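Local coordinates for MccF (Escherichia coli, PDB 4IIY), which probably acts as a serine peptidase of the S66 family, giving self-immunity to microcin C7, at residues 314-319 and 328-333; 284-287 and 291-294; 229-234 and 356-361. The protein carries 1 engineered substitution. All blocks are in the same frame, centred on the assembly; numbering follows the deposited sequence.

Interaction 1 of 3, residues 314-319 and 328-333; sequences RPYEVL and IPVLDG
Y316 packs against V330 and D332 where the first turn of helix 315-323 lies over strand 330-334, a helix-on-sheet contact in the beta-alpha-beta unit formed with strand 297-301. The short axes approach to 10.2 Å and run roughly antiparallel, at 148°, as befits a helix returning the chain between two parallel strands. With CG anti to the backbone N, a chi1 of 177° carries the Y316 ring toward the strand, where its CE1 meets V330 CB at 3.8 Å and V330 CG2 lies at the ring edge, in plane. That same methyl is met tip to tip by L319 CD2, 4.1 Å away, adding a purely apolar second foothold one turn further along the helix. Polar links flank this patch. Toward the N-terminal end, a water accepts from Y316 N (2.9 Å) and donates to D332 OD2 (2.7 Å), so a first-turn N-H reaches the aspartate indirectly. OD2 also rests 3.4 Å from Y316 CB. At the far end of the ring a second water joins Y316 OH to I328 O. R314, the N-cap residue, brings NE within 4.3 Å of D332 OD2, but the oxygen lies well out of the guanidinium plane and no N-H is aimed at it. The pairing is therefore one of charge at a distance, and together with the helix N-terminus it would probably stabilise D332 as an anion without a direct bond.

Interaction 2 of 3, residues 284-287 and 291-294; sequences SMLK and VFDK
The F292 ring leans against the last turns of helix 276-288, touching both L286 and K287. Its CZ comes 3.7 Å from L286 CB, and one ring atom back, CE2 lies equally close to the backbone N of K287. CD2 meets the K287 side chain at its root, 3.8 Å from CB. F292 thus meets the helix through the consecutive ring atoms CD2, CE2 and CZ, while CG, beside its own backbone N (chi1 -58°), directs the ring back to the preceding helix. V291 completes the apolar shell: its CG2 approaches L286 CD2 to 4.1 Å, the two branches crossing at a slant. Two polar links fix the turn that brings these groups together. V291 N donates to L286 O (3.2 Å, 152° at the hydrogen), tilted 25° from the carbonyl plane and spanning five residues, one more than an alpha-helical bond. Next to it a water accepts from F292 N and donates to K287 O (2.9 Å), so both carbonyls are engaged as the chain leaves the helix. Further out, the K287 chain leads away, its NZ bonded to V322 O at the C-terminal end of helix 315-323, and S284 OG hydrogen-bonds S124 OG of the second subunit. The contact is thereby set between helix 315-323, whose L319 and L323 touch F292, and strand 266-270, whose L267 and I269 receive L286.

Interaction 3 of 3, residues 229-234 and 356-361; sequences CAFYGS and DNKNIS
D356 OD1 sits against S234, 3.3 Å from its CA and 3.4 Å from its CB, and accepts a hydrogen bond from the next backbone amide, that of G235. This ties the turn after strand 350-354 to the chain leaving strand 230-232. Beside it, F231 offers one ring face to K358, whose CA stands 3.5 Å above the centroid and only 5° off the normal, a well-centred CH-pi contact. K358 C lies over the same face, 3.3 Å from F231 CZ. A bend at chi2 (-59°) folds the lysine back, so that the two side chains slide past one another in opposite directions and K358 CD meets F231 CB at 3.6 Å. The ammonium then passes the ring and bonds F355 O. K358 has left-handed backbone angles and, with N359, faces D354 in a G1 beta bulge, which presents its CA to the ring. An alanine in place of F231 would probably leave K358 CA and CD without the ring they rest on and open a gap beneath the bulge. Although the lysine is charged, its grip on the aromatic face is made by aliphatic carbons and backbone, while the ammonium is hydrogen-bonded to the carbonyl O of F355.

Interaction 3 spans the longest interval, its segments 229-234 and 356-361 enclosing first interaction 2 and then interaction 1 along the chain. Interactions 1 and 3 have centres about 12 Å apart and share the eight-stranded mixed sheet: strands 330-334 and 230-232 are neighbours, probably linked by D332 N to A230 O and V330 O to Y232 N. Interactions 1 and 2, with centres about 14 Å apart, meet where F292 touches L319 and I328, and both belong to the LD-carboxypeptidase C-terminal domain. Interactions 2 and 3, with centres about 22 Å apart, do not touch. Interaction 1 thus connects the helical layer near the second subunit to the outermost strand of the sheet within this chain, 230-232.

Interaction 1 of 3, residues 314-319 and 328-333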
ATOM      1  N   ARG B 314      12.694 -16.567   0.893  1.00 12.91           N
ATOM      2  CA  ARG B 314      13.174 -15.190   0.901  1.00 12.83           C
ATOM      3  C   ARG B 314      12.519 -14.393  -0.216  1.00 10.42           C
ATOM      4  O   ARG B 314      11.935 -14.964  -1.141  1.00 10.01           O
ATOM      5  CB  ARG B 314      14.697 -15.131   0.789  1.00 16.74           C
ATOM      6  CG  ARG B 314      15.277 -15.748  -0.459  1.00 24.24           C
ATOM      7  CD  ARG B 314      16.805 -15.766  -0.386  1.00 31.59           C
ATOM      8  NE  ARG B 314      17.481 -16.456  -1.490  1.00 35.48           N
ATOM      9  CZ  ARG B 314      16.887 -17.072  -2.511  1.00 30.15           C
ATOM     10  NH1 ARG B 314      15.567 -17.106  -2.616  1.00 26.69           N
ATOM     11  NH2 ARG B 314      17.627 -17.661  -3.443  1.00 29.36           N
ATOM     12  N   PRO B 315      12.619 -13.064  -0.144  1.00 10.42           N
ATOM     13  CA  PRO B 315      11.940 -12.249  -1.154  1.00 10.45           C
ATOM     14  C   PRO B 315      12.315 -12.595  -2.604  1.00 10.00           C
ATOM     15  O   PRO B 315      11.454 -12.536  -3.483  1.00 10.06           O
ATOM     16  CB  PRO B 315      12.362 -10.827  -0.780  1.00 10.66           C
ATOM     17  CG  PRO B 315      12.519 -10.900   0.712  1.00 13.66           C
ATOM     18  CD  PRO B 315      13.159 -12.240   0.953  1.00 11.50           C
ATOM     19  N   TYR B 316      13.568 -12.958  -2.866  1.00  9.97           N
ATOM     20  CA  TYR B 316      13.951 -13.272  -4.240  1.00  9.23           C
ATOM     21  C   TYR B 316      13.166 -14.457  -4.797  1.00  9.36           C
ATOM     22  O   TYR B 316      12.834 -14.485  -5.979  1.00 10.08           O
ATOM     23  CB  TYR B 316      15.452 -13.548  -4.322  1.00 10.87           C
ATOM     24  CG  TYR B 316      15.916 -13.952  -5.704  1.00 11.25           C
ATOM     25  CD1 TYR B 316      15.927 -13.041  -6.748  1.00 13.91           C
ATOM     26  CD2 TYR B 316      16.347 -15.244  -5.960  1.00 13.29           C
ATOM     27  CE1 TYR B 316      16.350 -13.407  -8.020  1.00 11.52           C
ATOM     28  CE2 TYR B 316      16.779 -15.618  -7.226  1.00 12.98           C
ATOM     29  CZ  TYR B 316      16.771 -14.699  -8.248  1.00 13.60           C
ATOM     30  OH  TYR B 316      17.201 -15.077  -9.504  1.00 16.28           O
ATOM     31  N   GLU B 317      12.864 -15.431  -3.947  1.00  9.86           N
ATOM     32  CA  GLU B 317      12.076 -16.573  -4.395  1.00  9.76           C
ATOM     33  C   GLU B 317      10.652 -16.157  -4.787  1.00  9.91           C
ATOM     34  O   GLU B 317      10.093 -16.665  -5.765  1.00 10.59           O
ATOM     35  CB  GLU B 317      12.057 -17.673  -3.330  1.00 12.53           C
ATOM     36  CG  GLU B 317      11.285 -18.915  -3.750  1.00 18.72           C
ATOM     37  CD  GLU B 317      11.385 -20.048  -2.744  1.00 20.90           C
ATOM     38  OE1 GLU B 317      12.245 -19.976  -1.837  1.00 21.92           O
ATOM     39  OE2 GLU B 317      10.595 -21.014  -2.863  1.00 22.85           O
ATOM     40  N   VAL B 318      10.061 -15.245  -4.016  1.00  8.85           N
ATOM     41  CA  VAL B 318       8.734 -14.718  -4.337  1.00  8.37           C
ATOM     42  C   VAL B 318       8.781 -13.937  -5.655  1.00  8.37           C
ATOM     43  O   VAL B 318       7.936 -14.106  -6.527  1.00  8.63           O
ATOM     44  CB  VAL B 318       8.179 -13.827  -3.195  1.00  9.63           C
ATOM     45  CG1 VAL B 318       6.774 -13.345  -3.526  1.00 10.65           C
ATOM     46  CG2 VAL B 318       8.183 -14.596  -1.873  1.00 10.67           C
ATOM     47  N   LEU B 319       9.794 -13.094  -5.808  1.00  8.02           N
ATOM     48  CA  LEU B 319       9.974 -12.354  -7.050  1.00  8.47           C
ATOM     49  C   LEU B 319      10.058 -13.306  -8.238  1.00  7.28           C
ATOM     50  O   LEU B 319       9.455 -13.071  -9.283  1.00  8.81           O
ATOM     51  CB  LEU B 319      11.233 -11.492  -6.977  1.00  8.19           C
ATOM     52  CG  LEU B 319      11.568 -10.680  -8.227  1.00  8.68           C
ATOM     53  CD1 LEU B 319      10.481  -9.667  -8.538  1.00 11.29           C
ATOM     54  CD2 LEU B 319      12.907  -9.986  -8.043  1.00 11.14           C
ATOM     55  N   ILE B 328      15.353 -11.529 -15.648  1.00 12.42           N
ATOM     56  CA  ILE B 328      15.903 -10.221 -15.323  1.00 10.68           C
ATOM     57  C   ILE B 328      16.984 -10.462 -14.286  1.00 10.82           C
ATOM     58  O   ILE B 328      16.739 -11.122 -13.274  1.00 11.54           O
ATOM     59  CB  ILE B 328      14.843  -9.280 -14.714  1.00 10.25           C
ATOM     60  CG1 ILE B 328      13.655  -9.118 -15.668  1.00 12.13           C
ATOM     61  CG2 ILE B 328      15.455  -7.931 -14.375  1.00 11.95           C
ATOM     62  CD1 ILE B 328      12.593  -8.155 -15.165  1.00 12.84           C
ATOM     63  N   PRO B 329      18.194  -9.948 -14.526  1.00  9.74           N
ATOM     64  CA  PRO B 329      19.217 -10.157 -13.497  1.00 10.99           C
ATOM     65  C   PRO B 329      18.920  -9.335 -12.240  1.00  9.00           C
ATOM     66  O   PRO B 329      18.393  -8.216 -12.322  1.00  9.62           O
ATOM     67  CB  PRO B 329      20.511  -9.708 -14.179  1.00 14.41           C
ATOM     68  CG  PRO B 329      20.078  -8.803 -15.277  1.00 15.62           C
ATOM     69  CD  PRO B 329      18.707  -9.244 -15.713  1.00 10.75           C
ATOM     70  N   VAL B 330      19.263  -9.896 -11.086  1.00  9.02           N
ATOM     71  CA  VAL B 330      18.903  -9.298  -9.808  1.00  8.82           C
ATOM     72  C   VAL B 330      20.101  -9.244  -8.867  1.00  9.47           C
ATOM     73  O   VAL B 330      20.777 -10.260  -8.657  1.00  9.50           O
ATOM     74  CB  VAL B 330      17.781 -10.101  -9.114  1.00 10.06           C
ATOM     75  CG1 VAL B 330      17.499  -9.522  -7.739  1.00  9.85           C
ATOM     76  CG2 VAL B 330      16.519 -10.108  -9.959  1.00 11.08           C
ATOM     77  N   LEU B 331      20.361  -8.066  -8.303  1.00  8.39           N
ATOM     78  CA  LEU B 331      21.303  -7.918  -7.205  1.00  7.95           C
ATOM     79  C   LEU B 331      20.452  -8.030  -5.949  1.00  7.71           C
ATOM     80  O   LEU B 331      19.669  -7.119  -5.645  1.00  9.14           O
ATOM     81  CB  LEU B 331      22.015  -6.571  -7.283  1.00 10.00           C
ATOM     82  CG  LEU B 331      23.179  -6.311  -6.324  1.00 13.85           C
ATOM     83  CD1 LEU B 331      23.781  -4.935  -6.556  1.00 13.71           C
ATOM     84  CD2 LEU B 331      22.761  -6.451  -4.882  1.00 18.84           C
ATOM     85  N   ASP B 332      20.560  -9.161  -5.258  1.00  7.09           N
ATOM     86  CA  ASP B 332      19.745  -9.408  -4.078  1.00  8.62           C
ATOM     87  C   ASP B 332      20.523  -9.125  -2.805  1.00  8.05           C
ATOM     88  O   ASP B 332      21.429  -9.874  -2.451  1.00 10.68           O
ATOM     89  CB  ASP B 332      19.267 -10.857  -4.066  1.00  9.95           C
ATOM     90  CG  ASP B 332      18.334 -11.155  -2.906  1.00 12.16           C
ATOM     91  OD1 ASP B 332      17.817 -10.201  -2.295  1.00 13.87           O
ATOM     92  OD2 ASP B 332      18.113 -12.347  -2.614  1.00 16.27           O
ATOM     93  N   GLY B 333      20.170  -8.050  -2.107  1.00  8.70           N
ATOM     94  CA  GLY B 333      20.770  -7.750  -0.821  1.00  8.68           C
ATOM     95  C   GLY B 333      21.719  -6.566  -0.804  1.00  8.59           C
ATOM     96  O   GLY B 333      22.679  -6.548  -0.039  1.00  8.86           O
TER
HETATM   97  O   HOH W   1      15.808 -12.423  -1.131  1.00 13.83           O
HETATM   98  O   HOH W   2      17.361 -13.341 -11.517  1.00 29.81           O

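Interaction 2 of 3, residues 284-287 and 291-294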
ATOM      1  N   SER B 284       3.670  -8.272  -7.272  1.00  7.36           N
ATOM      2  CA  SER B 284       2.626  -8.410  -8.289  1.00  8.05           C
ATOM      3  C   SER B 284       2.115  -7.055  -8.794  1.00  6.87           C
ATOM      4  O   SER B 284       1.820  -6.923  -9.975  1.00  7.41           O
ATOM      5  CB  SER B 284       1.486  -9.310  -7.817  1.00  6.84           C
ATOM      6  OG  SER B 284       1.878 -10.675  -7.960  1.00  7.34           O
ATOM      7  N   MET B 285       2.044  -6.048  -7.921  1.00  6.95           N
ATOM      8  CA  MET B 285       1.702  -4.696  -8.366  1.00  7.62           C
ATOM      9  C   MET B 285       2.644  -4.240  -9.480  1.00  6.25           C
ATOM     10  O   MET B 285       2.211  -3.748 -10.522  1.00  7.04           O
ATOM     11  CB  MET B 285       1.742  -3.724  -7.184  1.00  8.36           C
ATOM     12  CG  MET B 285       1.271  -2.295  -7.494  1.00  8.43           C
ATOM     13  SD  MET B 285       2.503  -1.227  -8.294  1.00  9.24           S
ATOM     14  CE  MET B 285       3.688  -1.069  -6.963  1.00 12.43           C
ATOM     15  N   LEU B 286       3.941  -4.419  -9.263  1.00  6.20           N
ATOM     16  CA  LEU B 286       4.930  -4.050 -10.281  1.00  7.37           C
ATOM     17  C   LEU B 286       4.701  -4.825 -11.580  1.00  6.74           C
ATOM     18  O   LEU B 286       4.758  -4.263 -12.675  1.00  7.69           O
ATOM     19  CB  LEU B 286       6.351  -4.288  -9.770  1.00  8.58           C
ATOM     20  CG  LEU B 286       6.788  -3.435  -8.579  1.00  7.00           C
ATOM     21  CD1 LEU B 286       8.113  -3.959  -8.027  1.00  8.74           C
ATOM     22  CD2 LEU B 286       6.880  -1.971  -8.988  1.00  9.79           C
ATOM     23  N   LYS B 287       4.452  -6.122 -11.452  1.00  6.48           N
ATOM     24  CA  LYS B 287       4.206  -6.945 -12.624  1.00  7.31           C
ATOM     25  C   LYS B 287       3.007  -6.426 -13.417  1.00  7.35           C
ATOM     26  O   LYS B 287       3.080  -6.278 -14.644  1.00  8.11           O
ATOM     27  CB  LYS B 287       3.987  -8.404 -12.221  1.00  8.85           C
ATOM     28  CG  LYS B 287       3.778  -9.356 -13.415  1.00 11.64           C
ATOM     29  CD  LYS B 287       3.248 -10.708 -12.957  1.00 14.72           C
ATOM     30  CE  LYS B 287       2.969 -11.643 -14.133  1.00 16.04           C
ATOM     31  NZ  LYS B 287       4.220 -12.121 -14.772  1.00 18.36           N
ATOM     32  N   VAL B 291       6.228  -3.170 -15.254  1.00  7.70           N
ATOM     33  CA  VAL B 291       7.565  -2.764 -14.880  1.00  8.12           C
ATOM     34  C   VAL B 291       8.601  -3.814 -15.306  1.00  8.07           C
ATOM     35  O   VAL B 291       9.703  -3.467 -15.751  1.00  8.82           O
ATOM     36  CB  VAL B 291       7.649  -2.495 -13.369  1.00  7.97           C
ATOM     37  CG1 VAL B 291       9.086  -2.238 -12.950  1.00  9.45           C
ATOM     38  CG2 VAL B 291       6.749  -1.314 -12.992  1.00 10.35           C
ATOM     39  N   PHE B 292       8.247  -5.089 -15.190  1.00  8.58           N
ATOM     40  CA  PHE B 292       9.188  -6.164 -15.500  1.00  9.86           C
ATOM     41  C   PHE B 292       9.340  -6.389 -17.011  1.00 10.52           C
ATOM     42  O   PHE B 292      10.191  -7.170 -17.438  1.00 11.57           O
ATOM     43  CB  PHE B 292       8.811  -7.456 -14.764  1.00  9.39           C
ATOM     44  CG  PHE B 292       8.767  -7.307 -13.260  1.00  8.81           C
ATOM     45  CD1 PHE B 292       9.724  -6.560 -12.587  1.00  9.58           C
ATOM     46  CD2 PHE B 292       7.753  -7.901 -12.521  1.00  9.62           C
ATOM     47  CE1 PHE B 292       9.678  -6.415 -11.206  1.00  9.89           C
ATOM     48  CE2 PHE B 292       7.708  -7.762 -11.139  1.00 10.18           C
ATOM     49  CZ  PHE B 292       8.667  -7.021 -10.487  1.00 11.27           C
ATOM     50  N   ASP B 293       8.537  -5.690 -17.812  1.00  9.41           N
ATOM     51  CA  ASP B 293       8.718  -5.680 -19.262  1.00 10.82           C
ATOM     52  C   ASP B 293       9.710  -4.602 -19.683  1.00 10.50           C
ATOM     53  O   ASP B 293      10.172  -4.594 -20.830  1.00 14.28           O
ATOM     54  CB  ASP B 293       7.384  -5.434 -19.982  1.00 12.96           C
ATOM     55  CG  ASP B 293       6.413  -6.597 -19.851  1.00 17.23           C
ATOM     56  OD1 ASP B 293       6.861  -7.735 -19.601  1.00 19.02           O
ATOM     57  OD2 ASP B 293       5.194  -6.361 -20.016  1.00 20.71           O
ATOM     58  N   LYS B 294      10.020  -3.687 -18.770  1.00  9.03           N
ATOM     59  CA  LYS B 294      10.863  -2.542 -19.082  1.00 10.91           C
ATOM     60  C   LYS B 294      12.271  -2.620 -18.511  1.00  9.23           C
ATOM     61  O   LYS B 294      13.234  -2.270 -19.196  1.00 10.76           O
ATOM     62  CB  LYS B 294      10.228  -1.255 -18.558  1.00 11.66           C
ATOM     63  CG  LYS B 294       8.925  -0.844 -19.219  1.00 11.62           C
ATOM     64  CD  LYS B 294       8.346   0.343 -18.446  1.00 17.01           C
ATOM     65  CE  LYS B 294       7.005   0.822 -18.960  1.00 22.22           C
ATOM     66  NZ  LYS B 294       6.486   1.888 -18.044  1.00 20.50           N
TER
HETATM   67  O   HOH W   3       5.719  -6.530 -15.710  1.00  9.91           O

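Interaction 3 of 3, residues 229-234 and 356-361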
ATOM      1  N   CYS B 229      24.807 -10.837   0.316  1.00 12.70           N
ATOM      2  CA  CYS B 229      24.365 -10.278  -0.959  0.51 12.62           C
ATOM      3  C   CYS B 229      24.657 -11.279  -2.084  1.00 12.90           C
ATOM      4  O   CYS B 229      25.727 -11.910  -2.078  1.00 16.65           O
ATOM      5  CB  CYS B 229      25.123  -8.966  -1.194  0.51 13.23           C
ATOM      6  SG  CYS B 229      24.596  -7.938  -2.574  0.51 14.30           S
ATOM      7  N   ALA B 230      23.755 -11.411  -3.050  1.00 11.57           N
ATOM      8  CA  ALA B 230      23.932 -12.353  -4.153  1.00 11.25           C
ATOM      9  C   ALA B 230      23.662 -11.661  -5.475  1.00 10.93           C
ATOM     10  O   ALA B 230      22.758 -10.824  -5.574  1.00 12.79           O
ATOM     11  CB  ALA B 230      23.006 -13.555  -3.987  1.00 14.40           C
ATOM     12  N   PHE B 231      24.446 -12.008  -6.488  1.00  9.89           N
ATOM     13  CA  PHE B 231      24.287 -11.459  -7.828  1.00 11.32           C
ATOM     14  C   PHE B 231      23.749 -12.557  -8.740  1.00 10.95           C
ATOM     15  O   PHE B 231      24.476 -13.495  -9.097  1.00 15.63           O
ATOM     16  CB  PHE B 231      25.629 -10.946  -8.368  1.00 10.66           C
ATOM     17  CG  PHE B 231      26.130  -9.679  -7.710  1.00  9.76           C
ATOM     18  CD1 PHE B 231      26.100  -8.478  -8.395  1.00 11.33           C
ATOM     19  CD2 PHE B 231      26.649  -9.695  -6.423  1.00 11.05           C
ATOM     20  CE1 PHE B 231      26.567  -7.312  -7.822  1.00 10.69           C
ATOM     21  CE2 PHE B 231      27.113  -8.525  -5.837  1.00 12.78           C
ATOM     22  CZ  PHE B 231      27.077  -7.332  -6.540  1.00 11.06           C
ATOM     23  N   TYR B 232      22.482 -12.448  -9.117  1.00 10.77           N
ATOM     24  CA  TYR B 232      21.849 -13.431  -9.989  1.00 12.15           C
ATOM     25  C   TYR B 232      21.837 -12.942 -11.427  1.00 13.35           C
ATOM     26  O   TYR B 232      21.035 -12.093 -11.806  1.00 14.95           O
ATOM     27  CB  TYR B 232      20.420 -13.713  -9.519  1.00 11.62           C
ATOM     28  CG  TYR B 232      20.337 -14.341  -8.155  1.00 12.32           C
ATOM     29  CD1 TYR B 232      20.622 -15.688  -7.977  1.00 15.47           C
ATOM     30  CD2 TYR B 232      19.945 -13.600  -7.043  1.00 12.59           C
ATOM     31  CE1 TYR B 232      20.541 -16.275  -6.734  1.00 17.20           C
ATOM     32  CE2 TYR B 232      19.855 -14.180  -5.795  1.00 12.84           C
ATOM     33  CZ  TYR B 232      20.154 -15.519  -5.647  1.00 14.97           C
ATOM     34  OH  TYR B 232      20.074 -16.113  -4.413  1.00 17.83           O
ATOM     35  N   GLY B 233      22.741 -13.477 -12.234  1.00 16.43           N
ATOM     36  CA  GLY B 233      22.842 -13.070 -13.619  1.00 19.74           C
ATOM     37  C   GLY B 233      24.288 -13.100 -14.056  1.00 14.10           C
ATOM     38  O   GLY B 233      25.162 -13.524 -13.301  1.00 15.56           O
ATOM     39  N   SER B 234      24.536 -12.647 -15.278  1.00 14.70           N
ATOM     40  CA  SER B 234      25.892 -12.573 -15.799  1.00 14.48           C
ATOM     41  C   SER B 234      26.046 -11.304 -16.618  1.00 13.29           C
ATOM     42  O   SER B 234      25.058 -10.637 -16.948  1.00 16.32           O
ATOM     43  CB  SER B 234      26.217 -13.802 -16.657  1.00 18.05           C
ATOM     44  OG  SER B 234      25.419 -13.829 -17.827  1.00 23.07           O
ATOM     45  N   ASP B 356      29.247 -10.477 -13.191  1.00 10.33           N
ATOM     46  CA  ASP B 356      30.368 -11.414 -13.228  1.00 13.51           C
ATOM     47  C   ASP B 356      31.379 -11.105 -12.130  1.00 11.58           C
ATOM     48  O   ASP B 356      31.879 -12.008 -11.464  1.00 14.16           O
ATOM     49  CB  ASP B 356      31.054 -11.384 -14.596  1.00 14.67           C
ATOM     50  CG  ASP B 356      30.143 -11.839 -15.727  1.00 15.59           C
ATOM     51  OD1 ASP B 356      29.204 -12.622 -15.473  1.00 18.05           O
ATOM     52  OD2 ASP B 356      30.377 -11.405 -16.872  1.00 26.83           O
ATOM     53  N   ASN B 357      31.667  -9.825 -11.938  1.00  9.13           N
ATOM     54  CA  ASN B 357      32.629  -9.400 -10.918  1.00 10.82           C
ATOM     55  C   ASN B 357      31.999  -9.050  -9.571  1.00 10.04           C
ATOM     56  O   ASN B 357      32.697  -8.665  -8.635  1.00 11.93           O
ATOM     57  CB  ASN B 357      33.483  -8.245 -11.447  1.00 10.96           C
ATOM     58  CG  ASN B 357      34.393  -8.684 -12.566  1.00 10.80           C
ATOM     59  OD1 ASN B 357      34.253  -8.254 -13.717  1.00 12.72           O
ATOM     60  ND2 ASN B 357      35.309  -9.568 -12.243  1.00  9.64           N
ATOM     61  N   LYS B 358      30.675  -9.190  -9.481  1.00  9.50           N
ATOM     62  CA  LYS B 358      29.942  -8.964  -8.229  1.00  9.78           C
ATOM     63  C   LYS B 358      30.192  -7.578  -7.650  1.00  9.28           C
ATOM     64  O   LYS B 358      30.590  -7.445  -6.493  1.00 11.38           O
ATOM     65  CB  LYS B 358      30.283 -10.024  -7.178  1.00 12.97           C
ATOM     66  CG  LYS B 358      30.337 -11.451  -7.690  1.00 16.96           C
ATOM     67  CD  LYS B 358      29.048 -11.910  -8.305  1.00 21.97           C
ATOM     68  CE  LYS B 358      29.160 -13.370  -8.732  1.00 26.34           C
ATOM     69  NZ  LYS B 358      28.174 -13.729  -9.792  1.00 30.67           N
ATOM     70  N   ASN B 359      29.955  -6.544  -8.449  1.00  9.17           N
ATOM     71  CA  ASN B 359      30.073  -5.184  -7.943  1.00  8.40           C
ATOM     72  C   ASN B 359      29.054  -4.252  -8.586  1.00  9.47           C
ATOM     73  O   ASN B 359      28.364  -4.622  -9.541  1.00  9.29           O
ATOM     74  CB  ASN B 359      31.516  -4.651  -8.045  1.00  9.32           C
ATOM     75  CG  ASN B 359      32.020  -4.547  -9.485  1.00  9.50           C
ATOM     76  OD1 ASN B 359      31.278  -4.195 -10.398  1.00 11.66           O
ATOM     77  ND2 ASN B 359      33.309  -4.849  -9.683  1.00 12.10           N
ATOM     78  N   ILE B 360      28.954  -3.053  -8.031  1.00  8.92           N
ATOM     79  CA  ILE B 360      27.976  -2.078  -8.487  1.00  8.44           C
ATOM     80  C   ILE B 360      28.610  -0.700  -8.410  1.00  7.94           C
ATOM     81  O   ILE B 360      29.275  -0.365  -7.424  1.00  9.16           O
ATOM     82  CB  ILE B 360      26.635  -2.182  -7.694  1.00  8.43           C
ATOM     83  CG1 ILE B 360      25.656  -1.078  -8.117  1.00 10.63           C
ATOM     84  CG2 ILE B 360      26.854  -2.180  -6.183  1.00 11.00           C
ATOM     85  CD1 ILE B 360      24.270  -1.210  -7.486  1.00 10.80           C
ATOM     86  N   SER B 361      28.426   0.088  -9.463  1.00  8.60           N
ATOM     87  CA  SER B 361      29.091   1.373  -9.596  1.00  8.83           C
ATOM     88  C   SER B 361      28.132   2.463 -10.058  1.00  9.39           C
ATOM     89  O   SER B 361      27.181   2.188 -10.794  1.00 10.16           O
ATOM     90  CB  SER B 361      30.231   1.284 -10.618  1.00  8.94           C
ATOM     91  OG  SER B 361      31.152   0.251 -10.297  1.00  9.18           O
TER